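Local coordinates for protein ribose 5-phosphate isomerase (Trypanosoma cruzi, PDB 3M1P) that probably interconverts ribose 5-phosphate and ribulose 5-phosphate as a type B sugar-phosphate isomerase that assembles as a tetramer, at residues 1-6 against 28-33. The protein carries 1 engineered substitution. Residues are numbered along the deposited sequence; the frame is centred on the assembly and turned at random.
Sequences MTRRVA and GDEFVP
The parallel pairing of strands 3-9 and 31-35, joined through helix 17-26 as a beta-alpha-beta crossover, forms one edge of the parallel Rossmann-like sheet of this isomerase, with 31-35 outermost within the chain. Three backbone hydrogen bonds fix the register: Arg3 N donates to Glu30 O (2.6 Å), Val32 N to Arg3 O (2.9 Å) and Val5 N to Val32 O (2.8 Å). On the sheet face of Arg3, Val5 and Phe31, the arginine chain runs alongside the phenyl ring: its CG stands 3.7 Å from Phe31 CD1, and Phe31 CE1 lies over one guanidinium face with the planes 35° apart. Bends at chi2 and chi3 (the latter -52°) carry the guanidinium alongside the CE1-CZ rim of the ring, while Arg3 NE makes a salt bridge to Glu63. Val5 CG2 approaches Phe31 CD1 obliquely at 4.2 Å, and Val24 and Leu128 pack against both residues. Just before the strand, Thr2 OG1 lies 3.4 Å from Val32 CG2, which is on the face opposite Phe31. Main-chain bonds therefore set the strand alignment, whereas Arg3 joins aromatic packing to a charge pair that probably steadies its guanidinium.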
loop_
_atom_site.group_PDB
_atom_site.type_symbol
_atom_site.label_atom_id
_atom_site.label_comp_id
_atom_site.label_asym_id
_atom_site.label_seq_id
_atom_site.Cartn_x
_atom_site.Cartn_y
_atom_site.Cartn_z
ATOM N N MET A 1 -12.919 5.671 -32.806
ATOM C CA MET A 1 -11.507 5.192 -32.727
ATOM C C MET A 1 -10.804 5.634 -31.436
ATOM O O MET A 1 -10.039 4.853 -30.865
ATOM C CB MET A 1 -10.691 5.590 -33.969
ATOM C CG MET A 1 -9.886 4.425 -34.574
ATOM S SD MET A 1 -8.341 4.897 -35.413
ATOM C CE MET A 1 -7.131 4.778 -34.081
ATOM N N THR A 2 -11.035 6.867 -30.975
ATOM C CA THR A 2 -10.547 7.239 -29.630
ATOM C C THR A 2 -11.445 6.653 -28.524
ATOM O O THR A 2 -12.514 6.117 -28.807
ATOM C CB THR A 2 -10.277 8.770 -29.415
ATOM O OG1 THR A 2 -11.508 9.498 -29.309
ATOM C CG2 THR A 2 -9.396 9.345 -30.521
ATOM N N ARG A 3 -10.991 6.731 -27.274
ATOM C CA ARG A 3 -11.720 6.096 -26.173
ATOM C C ARG A 3 -12.023 7.056 -25.032
ATOM O O ARG A 3 -11.114 7.595 -24.382
ATOM C CB ARG A 3 -11.052 4.784 -25.709
ATOM C CG ARG A 3 -9.569 4.630 -26.015
ATOM C CD ARG A 3 -9.174 3.208 -26.469
ATOM N NE ARG A 3 -9.629 2.139 -25.574
ATOM C CZ ARG A 3 -8.864 1.165 -25.081
ATOM N NH1 ARG A 3 -7.576 1.085 -25.390
ATOM N NH2 ARG A 3 -9.397 0.250 -24.283
ATOM N N ARG A 4 -13.319 7.286 -24.827
ATOM C CA ARG A 4 -13.798 8.255 -23.858
ATOM C C ARG A 4 -13.653 7.685 -22.455
ATOM O O ARG A 4 -13.874 6.499 -22.238
ATOM C CB ARG A 4 -15.252 8.647 -24.148
ATOM C CG ARG A 4 -15.499 9.130 -25.593
ATOM C CD ARG A 4 -16.938 9.589 -25.776
ATOM N NE ARG A 4 -17.135 10.930 -25.250
ATOM C CZ ARG A 4 -18.193 11.308 -24.539
ATOM N NH1 ARG A 4 -19.164 10.445 -24.265
ATOM N NH2 ARG A 4 -18.283 12.551 -24.115
ATOM N N VAL A 5 -13.257 8.544 -21.521
ATOM C CA VAL A 5 -12.999 8.158 -20.144
ATOM C C VAL A 5 -13.686 9.169 -19.236
ATOM O O VAL A 5 -13.207 10.290 -19.070
ATOM C CB VAL A 5 -11.465 8.119 -19.845
ATOM C CG1 VAL A 5 -11.182 7.870 -18.343
ATOM C CG2 VAL A 5 -10.771 7.083 -20.699
ATOM N N ALA A 6 -14.809 8.785 -18.640
ATOM C CA ALA A 6 -15.538 9.730 -17.791
ATOM C C ALA A 6 -14.883 9.843 -16.421
ATOM O O ALA A 6 -14.503 8.844 -15.831
ATOM C CB ALA A 6 -17.020 9.344 -17.670
ATOM N N GLY A 28 -2.203 8.149 -23.189
ATOM C CA GLY A 28 -2.134 8.132 -24.649
ATOM C C GLY A 28 -3.125 9.104 -25.264
ATOM O O GLY A 28 -4.152 9.419 -24.666
ATOM N N ASP A 29 -2.790 9.593 -26.452
ATOM C CA ASP A 29 -3.655 10.478 -27.237
ATOM C C ASP A 29 -5.023 9.870 -27.573
ATOM O O ASP A 29 -5.991 10.597 -27.780
ATOM C CB ASP A 29 -2.954 10.851 -28.542
ATOM C CG ASP A 29 -1.714 11.694 -28.325
ATOM O OD1 ASP A 29 -1.420 12.073 -27.165
ATOM O OD2 ASP A 29 -1.033 11.978 -29.334
ATOM N N GLU A 30 -5.101 8.547 -27.634
ATOM C CA GLU A 30 -6.378 7.877 -27.872
ATOM C C GLU A 30 -7.375 7.942 -26.698
ATOM O O GLU A 30 -8.522 7.534 -26.855
ATOM C CB GLU A 30 -6.175 6.421 -28.286
ATOM C CG GLU A 30 -5.837 5.486 -27.124
ATOM C CD GLU A 30 -4.352 5.195 -27.018
ATOM O OE1 GLU A 30 -3.534 6.149 -27.017
ATOM O OE2 GLU A 30 -4.012 3.998 -26.952
ATOM N N PHE A 31 -6.945 8.428 -25.536
ATOM C CA PHE A 31 -7.823 8.497 -24.365
ATOM C C PHE A 31 -8.348 9.912 -24.150
ATOM O O PHE A 31 -7.575 10.837 -23.946
ATOM C CB PHE A 31 -7.104 7.981 -23.101
ATOM C CG PHE A 31 -6.699 6.536 -23.188
ATOM C CD1 PHE A 31 -7.630 5.520 -22.959
ATOM C CD2 PHE A 31 -5.388 6.184 -23.514
ATOM C CE1 PHE A 31 -7.259 4.176 -23.053
ATOM C CE2 PHE A 31 -5.009 4.857 -23.615
ATOM C CZ PHE A 31 -5.941 3.843 -23.386
ATOM N N VAL A 32 -9.667 10.074 -24.184
ATOM C CA VAL A 32 -10.281 11.397 -24.033
ATOM C C VAL A 32 -10.989 11.569 -22.690
ATOM O O VAL A 32 -12.009 10.916 -22.445
ATOM C CB VAL A 32 -11.296 11.702 -25.175
ATOM C CG1 VAL A 32 -11.758 13.160 -25.104
ATOM C CG2 VAL A 32 -10.696 11.364 -26.552
ATOM N N PRO A 33 -10.462 12.452 -21.816
ATOM C CA PRO A 33 -11.134 12.694 -20.541
ATOM C C PRO A 33 -12.440 13.473 -20.717
ATOM O O PRO A 33 -12.503 14.439 -21.496
ATOM C CB PRO A 33 -10.121 13.519 -19.743
ATOM C CG PRO A 33 -9.205 14.108 -20.742
ATOM C CD PRO A 33 -9.228 13.252 -21.964
#